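Local atomic coordinates of major pollen allergen Jun a 1 (PDB entry 1PXZ), a protein that cleaves pectate by elimination, with low activity and calcium as cofactor, and is the major allergen of mountain cedar pollen. Residues 23-28 / 160-165; 108-111 / 115-118; 266-271 / 277-282; 296-301 / 307-312. All blocks are in the same frame, centred on the assembly; numbering follows the deposited sequence.

Interaction 1 of 4, residues 23-28 / 160-165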
# COMPACT_ATOMS: atom_id res chain seq x y z
N ASP A 23 -14.83 3.89 -8.60
CA ASP A 23 -15.07 5.31 -8.85
C ASP A 23 -14.61 6.17 -7.68
O ASP A 23 -14.80 7.39 -7.70
CB ASP A 23 -16.56 5.60 -9.05
CG ASP A 23 -17.15 4.86 -10.24
OD1 ASP A 23 -16.39 4.54 -11.16
OD2 ASP A 23 -18.37 4.60 -10.23
N CYS A 24 -14.03 5.59 -6.64
CA CYS A 24 -13.94 6.32 -5.37
C CYS A 24 -12.52 6.54 -4.88
O CYS A 24 -12.35 7.02 -3.74
CB CYS A 24 -14.73 5.51 -4.32
SG CYS A 24 -16.51 5.42 -4.75
N ALA A 25 -11.52 6.23 -5.69
CA ALA A 25 -10.15 6.46 -5.24
C ALA A 25 -9.84 7.96 -5.19
O ALA A 25 -10.36 8.71 -6.02
CB ALA A 25 -9.17 5.75 -6.17
N VAL A 26 -9.02 8.37 -4.24
CA VAL A 26 -8.55 9.74 -4.06
C VAL A 26 -7.02 9.73 -4.03
O VAL A 26 -6.40 8.67 -3.93
CB VAL A 26 -9.09 10.46 -2.80
CG1 VAL A 26 -10.62 10.46 -2.82
CG2 VAL A 26 -8.60 9.84 -1.51
N GLY A 27 -6.41 10.92 -4.15
CA GLY A 27 -4.95 10.93 -4.07
C GLY A 27 -4.33 10.60 -5.41
O GLY A 27 -5.03 10.58 -6.42
N PHE A 28 -3.04 10.33 -5.38
CA PHE A 28 -2.33 10.13 -6.62
C PHE A 28 -2.76 8.87 -7.37
O PHE A 28 -2.53 8.80 -8.58
CB PHE A 28 -0.82 10.10 -6.35
CG PHE A 28 -0.25 11.45 -5.93
CD1 PHE A 28 -0.38 12.54 -6.77
CD2 PHE A 28 0.39 11.58 -4.72
CE1 PHE A 28 0.12 13.79 -6.41
CE2 PHE A 28 0.90 12.83 -4.36
CZ PHE A 28 0.77 13.91 -5.19
N ASN A 160 -0.56 3.95 -11.45
CA ASN A 160 -2.01 3.90 -11.29
C ASN A 160 -2.36 2.63 -10.54
O ASN A 160 -2.90 1.69 -11.11
CB ASN A 160 -2.73 3.94 -12.65
CG ASN A 160 -2.57 5.30 -13.29
OD1 ASN A 160 -2.66 6.31 -12.59
ND2 ASN A 160 -2.33 5.33 -14.59
N ALA A 161 -2.04 2.60 -9.25
CA ALA A 161 -2.41 1.42 -8.47
C ALA A 161 -3.00 1.85 -7.14
O ALA A 161 -2.68 2.95 -6.65
CB ALA A 161 -1.20 0.51 -8.25
N TRP A 162 -3.88 1.03 -6.58
CA TRP A 162 -4.61 1.41 -5.37
C TRP A 162 -4.62 0.20 -4.44
O TRP A 162 -5.16 -0.84 -4.83
CB TRP A 162 -6.02 1.84 -5.75
CG TRP A 162 -6.89 2.38 -4.67
CD1 TRP A 162 -6.51 2.90 -3.45
CD2 TRP A 162 -8.32 2.45 -4.71
NE1 TRP A 162 -7.64 3.28 -2.75
CE2 TRP A 162 -8.75 3.01 -3.50
CE3 TRP A 162 -9.26 2.07 -5.68
CZ2 TRP A 162 -10.11 3.22 -3.23
CZ3 TRP A 162 -10.61 2.28 -5.40
CH2 TRP A 162 -11.02 2.84 -4.19
N ILE A 163 -4.01 0.38 -3.28
CA ILE A 163 -3.99 -0.69 -2.26
C ILE A 163 -4.91 -0.26 -1.13
O ILE A 163 -4.54 0.68 -0.41
CB ILE A 163 -2.55 -0.92 -1.84
CG1 ILE A 163 -1.66 -1.34 -3.04
CG2 ILE A 163 -2.41 -1.93 -0.70
CD1 ILE A 163 -0.21 -1.21 -2.63
N ASP A 164 -6.07 -0.90 -0.97
CA ASP A 164 -7.13 -0.36 -0.13
C ASP A 164 -7.80 -1.40 0.76
O ASP A 164 -8.18 -2.47 0.26
CB ASP A 164 -8.20 0.25 -1.05
CG ASP A 164 -9.32 0.96 -0.34
OD1 ASP A 164 -9.11 2.01 0.32
OD2 ASP A 164 -10.45 0.45 -0.44
N HIS A 165 -7.97 -1.05 2.04
CA HIS A 165 -8.68 -1.91 2.98
C HIS A 165 -8.09 -3.31 3.06
O HIS A 165 -8.86 -4.27 3.22
CB HIS A 165 -10.16 -1.99 2.57
CG HIS A 165 -11.01 -0.89 3.16
ND1 HIS A 165 -11.27 -0.78 4.51
CD2 HIS A 165 -11.67 0.15 2.59
CE1 HIS A 165 -12.04 0.27 4.75
NE2 HIS A 165 -12.31 0.87 3.59
O HOH W 1 -3.93 7.52 -10.54
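A buried CH-pi contact joins Ala25, in the long loop between helix 5-9 and strand 39-43, to the indole of Trp162 on strand 161-164. The methyl CB of Ala25 stands 3.6 Å from the centroid of the six-membered ring of Trp162 and only 7° off its normal, so it sits squarely over the benzene half. The loop backbone follows close behind: Ala25 N comes within 3.7 Å of Trp162 CH2. A methyl suits this place because it is short enough to let the main chain settle near the indole, and the broad ring gives it a flat apolar seat. Cys24 touches the same ring only obliquely, and its sulfur is tied to Cys7 by a disulfide that fastens the loop to the N-terminal helix.

Trp162 belongs to one coil of a right-handed parallel beta-helix, the fold of the polysaccharide lyase 1 family. Ala161 and Ile163 pack against strand 153-156 in the interior, whereas Trp162 projects outward beneath the N-terminal loop. Trp162 CG lies opposite its own N (chi1 -175°), which extends the indole away from the strand; Asp164 CB covers the face opposite Ala25, 3.5 Å above the ring plane and toward the rim. The ring is thus sandwiched, while its polar NE1 is hydrogen-bonded to Ser188 OG. At the corner the chain turns at Asn160, water 1 donates to Phe28 O at 2.7 Å, and its other hydrogen goes to Asn160 OD1, also at 2.7 Å, adding a polar bridge between loop and coil.

Interaction 2 of 4, residues 108-111 / 115-118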
# COMPACT_ATOMS: atom_id res chain seq x y z
N LEU A 108 2.24 -11.11 -3.47
CA LEU A 108 1.79 -10.42 -4.67
C LEU A 108 2.82 -9.46 -5.25
O LEU A 108 3.46 -8.69 -4.51
CB LEU A 108 0.52 -9.60 -4.40
CG LEU A 108 -0.67 -10.39 -3.83
CD1 LEU A 108 -1.84 -9.46 -3.56
CD2 LEU A 108 -1.04 -11.53 -4.76
N PHE A 109 2.93 -9.54 -6.57
CA PHE A 109 3.94 -8.82 -7.31
C PHE A 109 3.31 -8.13 -8.52
O PHE A 109 2.47 -8.68 -9.20
CB PHE A 109 5.07 -9.75 -7.80
CG PHE A 109 5.95 -10.29 -6.68
CD1 PHE A 109 5.49 -11.28 -5.82
CD2 PHE A 109 7.23 -9.80 -6.49
CE1 PHE A 109 6.25 -11.78 -4.78
CE2 PHE A 109 8.00 -10.28 -5.46
CZ PHE A 109 7.53 -11.27 -4.62
N MET A 110 3.74 -6.90 -8.76
CA MET A 110 3.31 -6.18 -9.96
C MET A 110 4.55 -5.57 -10.62
O MET A 110 5.33 -4.89 -9.94
CB MET A 110 2.29 -5.11 -9.62
CG MET A 110 0.91 -5.67 -9.25
SD MET A 110 0.09 -4.55 -8.10
CE MET A 110 0.99 -4.97 -6.59
N ARG A 111 4.73 -5.83 -11.92
CA ARG A 111 5.94 -5.30 -12.55
C ARG A 111 5.61 -4.77 -13.94
O ARG A 111 5.08 -5.49 -14.79
CB ARG A 111 7.05 -6.35 -12.62
CG ARG A 111 8.32 -5.85 -13.29
CD ARG A 111 8.93 -6.96 -14.14
NE ARG A 111 9.27 -8.13 -13.34
CZ ARG A 111 9.38 -9.37 -13.79
NH1 ARG A 111 9.18 -9.63 -15.07
NH2 ARG A 111 9.70 -10.35 -12.95
N HIS A 115 -3.02 0.13 -13.49
CA HIS A 115 -4.44 -0.07 -13.20
C HIS A 115 -4.72 -1.40 -12.49
O HIS A 115 -5.41 -2.28 -13.01
CB HIS A 115 -5.30 0.04 -14.48
CG HIS A 115 -5.22 1.44 -15.04
ND1 HIS A 115 -5.90 2.50 -14.50
CD2 HIS A 115 -4.50 1.94 -16.08
CE1 HIS A 115 -5.62 3.60 -15.18
NE2 HIS A 115 -4.77 3.28 -16.15
N VAL A 116 -4.17 -1.47 -11.27
CA VAL A 116 -4.38 -2.61 -10.38
C VAL A 116 -4.94 -2.11 -9.04
O VAL A 116 -4.33 -1.23 -8.42
CB VAL A 116 -3.09 -3.40 -10.11
CG1 VAL A 116 -3.35 -4.48 -9.05
CG2 VAL A 116 -2.53 -4.02 -11.38
N ILE A 117 -6.08 -2.69 -8.63
CA ILE A 117 -6.70 -2.46 -7.35
C ILE A 117 -6.59 -3.74 -6.50
O ILE A 117 -7.02 -4.81 -6.92
CB ILE A 117 -8.18 -2.07 -7.46
CG1 ILE A 117 -8.39 -0.74 -8.23
CG2 ILE A 117 -8.85 -2.00 -6.10
CD1 ILE A 117 -9.86 -0.48 -8.52
N LEU A 118 -6.02 -3.60 -5.30
CA LEU A 118 -5.97 -4.74 -4.38
C LEU A 118 -6.80 -4.34 -3.17
O LEU A 118 -6.43 -3.37 -2.52
CB LEU A 118 -4.56 -5.10 -3.97
CG LEU A 118 -3.59 -5.44 -5.10
CD1 LEU A 118 -2.18 -5.58 -4.56
CD2 LEU A 118 -4.02 -6.73 -5.81
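Met110 and Leu108 meet Val116 and Leu118 across the inside of the protein, every contact being apolar and buried. The tightest fit is at the sulfur: Met110 SD rests 3.6 Å from Val116 CG1, and the two side chains cross obliquely. Val116 presents this methyl with CG1 trans to N across the CA-CB bond (chi1 174°). Rotation about the CG-SD bond of the methionine (chi3 -77°) turns its terminal methyl toward the neighbouring leucine, and Met110 CE lies 3.8 Å from Leu118 CD1, the two side chains meeting tip to tip.

Such packing fills the interior of a parallel beta-helix, in which one coil of chain supplies strands to different faces that look at each other across a narrow core. Strands 108-111 and 115-118 run in nearly opposite directions, at 165°, but their axes are 10.1 Å apart, too far for backbone pairing, and inward side chains span the gap.

The shape of the fit turns on Leu118. Its CD1 is a bump that enters the notch between two methyls of the facing strand, Met110 CE and Leu108 CD1, which are themselves 6.1 Å apart. Leu108 forms the second wall of the notch, its CD1 meeting Leu118 CD1 at 4.0 Å. Branched leucines give compact knobs at the ends of short stems, while the unbranched, flexible methionine can curl to fit the surface between valine and leucine. Neighbouring coils continue the same filling, with Met110 against Ile153 and Met155 on one face and Leu118 against Ile92 on the other.

Interaction 3 of 4, residues 266-271 / 277-282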
# COMPACT_ATOMS: atom_id res chain seq x y z
N ASN A 266 -2.39 13.54 10.74
CA ASN A 266 -2.11 12.23 11.34
C ASN A 266 -2.25 12.27 12.85
O ASN A 266 -2.17 13.37 13.42
CB ASN A 266 -0.69 11.80 10.95
CG ASN A 266 -0.58 11.62 9.44
OD1 ASN A 266 -1.29 10.76 8.90
ND2 ASN A 266 0.26 12.40 8.78
N SER A 267 -2.43 11.13 13.49
CA SER A 267 -2.42 11.10 14.96
C SER A 267 -1.31 10.14 15.39
O SER A 267 -1.30 8.97 15.00
CB SER A 267 -3.77 10.68 15.51
OG SER A 267 -3.72 10.50 16.93
N PHE A 268 -0.36 10.65 16.17
CA PHE A 268 0.82 9.87 16.52
C PHE A 268 0.84 9.64 18.03
O PHE A 268 0.88 10.63 18.77
CB PHE A 268 2.10 10.58 16.09
CG PHE A 268 2.29 10.98 14.64
CD1 PHE A 268 2.66 10.04 13.68
CD2 PHE A 268 2.09 12.30 14.23
CE1 PHE A 268 2.83 10.44 12.36
CE2 PHE A 268 2.27 12.70 12.91
CZ PHE A 268 2.66 11.76 11.96
N THR A 269 0.82 8.39 18.46
CA THR A 269 0.96 8.06 19.89
C THR A 269 2.33 7.46 20.12
O THR A 269 2.65 6.37 19.65
CB THR A 269 -0.16 7.09 20.33
OG1 THR A 269 -1.42 7.75 20.15
CG2 THR A 269 -0.01 6.76 21.81
N ALA A 270 3.23 8.15 20.82
CA ALA A 270 4.61 7.71 21.02
C ALA A 270 4.73 6.57 22.03
O ALA A 270 3.89 6.44 22.92
CB ALA A 270 5.53 8.85 21.51
N PRO A 271 5.77 5.75 21.89
CA PRO A 271 6.08 4.76 22.93
C PRO A 271 6.53 5.50 24.18
O PRO A 271 6.67 6.73 24.16
CB PRO A 271 7.26 3.96 22.40
CG PRO A 271 7.56 4.49 21.05
CD PRO A 271 6.71 5.70 20.77
N LYS A 277 10.54 9.03 21.10
CA LYS A 277 9.44 9.98 21.03
C LYS A 277 9.34 10.66 19.67
O LYS A 277 8.26 11.11 19.29
CB LYS A 277 9.64 11.10 22.09
CG LYS A 277 9.59 10.57 23.52
CD LYS A 277 8.22 10.02 23.90
CE LYS A 277 8.11 9.68 25.39
NZ LYS A 277 6.79 9.02 25.68
N GLU A 278 10.44 10.73 18.94
CA GLU A 278 10.45 11.46 17.68
C GLU A 278 9.76 10.64 16.57
O GLU A 278 10.09 9.48 16.34
CB GLU A 278 11.87 11.82 17.20
CG GLU A 278 11.74 12.84 16.06
CD GLU A 278 13.06 13.28 15.49
OE1 GLU A 278 14.08 13.11 16.19
OE2 GLU A 278 13.08 13.79 14.34
N VAL A 279 8.80 11.28 15.91
CA VAL A 279 8.04 10.58 14.86
C VAL A 279 8.93 10.35 13.65
O VAL A 279 8.89 9.28 13.04
CB VAL A 279 6.84 11.45 14.45
CG1 VAL A 279 6.26 10.99 13.11
CG2 VAL A 279 5.77 11.48 15.54
N THR A 280 9.73 11.36 13.32
CA THR A 280 10.59 11.46 12.16
C THR A 280 12.00 10.91 12.36
O THR A 280 12.60 10.93 13.44
CB THR A 280 10.81 12.94 11.74
OG1 THR A 280 10.93 13.74 12.94
CG2 THR A 280 9.61 13.47 10.97
N LYS A 281 12.56 10.41 11.26
CA LYS A 281 13.94 9.99 11.22
C LYS A 281 14.56 10.24 9.85
O LYS A 281 14.12 9.67 8.86
CB LYS A 281 14.11 8.50 11.57
CG LYS A 281 15.59 8.19 11.83
CD LYS A 281 15.75 6.85 12.54
CE LYS A 281 17.20 6.40 12.49
NZ LYS A 281 17.37 5.16 11.68
N ARG A 282 15.59 11.10 9.82
CA ARG A 282 16.35 11.34 8.60
C ARG A 282 17.56 10.41 8.55
O ARG A 282 18.33 10.29 9.49
CB ARG A 282 16.87 12.78 8.52
CG ARG A 282 15.84 13.77 8.02
CD ARG A 282 15.45 14.67 9.19
NE ARG A 282 14.65 15.82 8.71
CZ ARG A 282 13.57 16.18 9.40
NH1 ARG A 282 13.24 15.51 10.50
NH2 ARG A 282 12.88 17.21 8.95
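Phe268 and Val279 make the apolar half of this contact. Val279 CG1 lies over one face of the phenyl ring, 3.8 Å from its centroid and 22° off the normal, displaced toward the rim. Its twin methyl covers the root of the ring, with Val279 CG2 3.6 Å from Phe268 CG. A beta-branched residue suits the spot, since its two methyls can spread along the length of one aromatic face. Nearby, the small Ala270 leaves room for the lysine chain to pass, Ala270 CB touching Lys277 CD at 3.8 Å.

The polar half depends on the same lysine. A bend at chi2 (-66°) turns the chain back over Ala270, and NZ donates to Pro271 O at 2.8 Å in the carbonyl plane; Asn305 O is a second partner of the ammonium group. Within 277-282, Thr280 OG1 donates to Glu278 OE2 at 2.6 Å, using the carboxylate's anti lone pair, and Val310 N also bonds to the threonine oxygen.

Phe268 of strand 267-269 meets Val279 just ahead of strand 280-282, the outermost strand of another face; such aromatic-aliphatic contacts are the core filling of a parallel beta-helix, here near its C-terminal end.

Interaction 4 of 4, residues 296-301 / 307-312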
# COMPACT_ATOMS: atom_id res chain seq x y z
N TRP A 296 10.08 18.53 4.73
CA TRP A 296 9.28 17.61 5.54
C TRP A 296 8.34 18.44 6.40
O TRP A 296 8.77 19.07 7.37
CB TRP A 296 10.15 16.72 6.42
CG TRP A 296 10.97 15.70 5.70
CD1 TRP A 296 11.36 15.67 4.40
CD2 TRP A 296 11.53 14.51 6.30
NE1 TRP A 296 12.11 14.56 4.13
CE2 TRP A 296 12.23 13.83 5.29
CE3 TRP A 296 11.49 13.97 7.59
CZ2 TRP A 296 12.89 12.63 5.53
CZ3 TRP A 296 12.15 12.77 7.83
CH2 TRP A 296 12.84 12.11 6.79
N ARG A 297 7.06 18.45 6.05
CA ARG A 297 6.10 19.30 6.73
C ARG A 297 5.08 18.53 7.57
O ARG A 297 4.66 17.42 7.19
CB ARG A 297 5.31 20.15 5.72
CG ARG A 297 6.15 20.80 4.64
CD ARG A 297 5.48 22.10 4.19
NE ARG A 297 4.22 21.86 3.50
CZ ARG A 297 4.12 21.90 2.17
NH1 ARG A 297 5.23 22.17 1.48
NH2 ARG A 297 2.96 21.68 1.56
N SER A 298 4.71 19.13 8.69
CA SER A 298 3.66 18.59 9.56
C SER A 298 2.55 19.63 9.70
O SER A 298 2.80 20.73 10.22
CB SER A 298 4.24 18.21 10.92
OG SER A 298 3.22 17.98 11.88
N THR A 299 1.34 19.31 9.25
CA THR A 299 0.20 20.21 9.29
C THR A 299 -1.00 19.62 10.01
O THR A 299 -1.48 18.58 9.53
CB THR A 299 -0.24 20.56 7.85
OG1 THR A 299 0.92 21.02 7.13
CG2 THR A 299 -1.28 21.66 7.84
N ARG A 300 -1.49 20.22 11.07
CA ARG A 300 -2.66 19.78 11.83
C ARG A 300 -2.56 18.33 12.29
O ARG A 300 -3.57 17.64 12.42
CB ARG A 300 -3.95 20.00 11.01
CG ARG A 300 -4.06 21.48 10.61
CD ARG A 300 -5.33 21.80 9.85
NE ARG A 300 -5.27 21.23 8.50
CZ ARG A 300 -6.20 20.42 7.98
NH1 ARG A 300 -7.27 20.09 8.68
NH2 ARG A 300 -6.04 19.96 6.75
N ASP A 301 -1.35 17.88 12.52
CA ASP A 301 -1.10 16.56 13.14
C ASP A 301 -1.48 16.61 14.60
O ASP A 301 -1.51 17.68 15.21
CB ASP A 301 0.37 16.17 12.97
CG ASP A 301 0.75 15.70 11.57
OD1 ASP A 301 -0.12 15.17 10.84
OD2 ASP A 301 1.94 15.86 11.18
N ALA A 307 4.93 12.47 21.71
CA ALA A 307 5.36 12.41 20.31
C ALA A 307 5.66 13.80 19.75
O ALA A 307 4.93 14.73 20.09
CB ALA A 307 4.25 11.78 19.47
N TYR A 308 6.65 13.90 18.87
CA TYR A 308 6.84 15.15 18.14
C TYR A 308 7.44 14.88 16.76
O TYR A 308 8.11 13.86 16.53
CB TYR A 308 7.74 16.12 18.92
CG TYR A 308 9.10 15.54 19.26
CD1 TYR A 308 9.28 14.82 20.45
CD2 TYR A 308 10.17 15.70 18.41
CE1 TYR A 308 10.54 14.31 20.71
CE2 TYR A 308 11.43 15.19 18.68
CZ TYR A 308 11.59 14.48 19.85
OH TYR A 308 12.83 13.95 20.13
N PHE A 309 7.18 15.82 15.86
CA PHE A 309 7.64 15.75 14.47
C PHE A 309 8.66 16.85 14.25
O PHE A 309 8.36 18.01 14.51
CB PHE A 309 6.44 15.91 13.56
CG PHE A 309 6.61 15.72 12.07
CD1 PHE A 309 7.32 16.58 11.26
CD2 PHE A 309 6.00 14.61 11.48
CE1 PHE A 309 7.46 16.38 9.90
CE2 PHE A 309 6.13 14.40 10.12
CZ PHE A 309 6.84 15.28 9.32
N VAL A 310 9.84 16.52 13.74
CA VAL A 310 10.83 17.56 13.45
C VAL A 310 10.68 17.94 11.98
O VAL A 310 11.02 17.19 11.06
CB VAL A 310 12.23 17.07 13.78
CG1 VAL A 310 13.28 18.09 13.37
CG2 VAL A 310 12.34 16.79 15.28
N SER A 311 10.12 19.13 11.79
CA SER A 311 9.86 19.69 10.46
C SER A 311 11.10 20.29 9.81
O SER A 311 12.05 20.67 10.51
CB SER A 311 8.82 20.83 10.62
OG SER A 311 7.55 20.22 10.50
N SER A 312 11.09 20.39 8.49
CA SER A 312 12.14 21.13 7.78
C SER A 312 11.53 21.71 6.51
O SER A 312 10.59 21.15 5.94
CB SER A 312 13.38 20.29 7.49
OG SER A 312 13.07 19.07 6.82
O HOH W 2 5.71 21.91 8.97
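Trp296 and Ser312 form a single antiparallel, hydrogen-bonded bridge at the C-terminal end of the beta-helix, where the chain after strand 302-304 folds back along strand 296-299. Ser312 N gives a nearly straight bond to Trp296 O at 2.9 Å, and Trp296 N returns one of the same length, but clearly bent, to Ser312 O.

Side-chain torsions set the rest. Phe309 has CG swung to the far side from N (chi1 -173°), which lays the ring against the strand, where Ser298 CB covers one face at 3.7 Å from the centroid. Ser298 in turn holds OG opposite its own N (chi1 167°), and this lets the hydroxyl donate to Asp301 OD2 at 2.6 Å while the CH2 stays over the phenyl. Serine suits this place by offering a small carbon to the ring and a hydroxyl to the carboxylate. In Ser312 the hydroxyl is tucked between N and the carbonyl carbon (chi1 53°); it bonds outside the pair to Trp294 O and Arg282 NH2.

Residues 296-306, which include the first segment of this surface contact, bound IgE in three of seven patients tested. Beyond the bridge, water 2 accepts from Ser298 N at 3.0 Å and lies 2.9 Å from Ser311 OG.

Along the chain, interaction 2 falls between the two segments of interaction 1, and interactions 3 and 4 follow one after the other. The first two, with centres about 12 Å apart, share neighbouring parallel strands 114-119 and 161-164: interaction 2 packs the inside of the beta-helix, and interaction 1 lays the N-terminal loop over its outside. Interactions 3 and 4, centres about 9 Å apart, touch near the C-terminal end, where Val279 N probably bonds to Tyr308 O and Asn266 N to Asp301 OD1. The centres of 2 and 3 are about 30 Å apart, on opposite sides of the chain's centre, and their nearest atoms about 19 Å; the two pairs of contacts occupy different coils of one beta-helix.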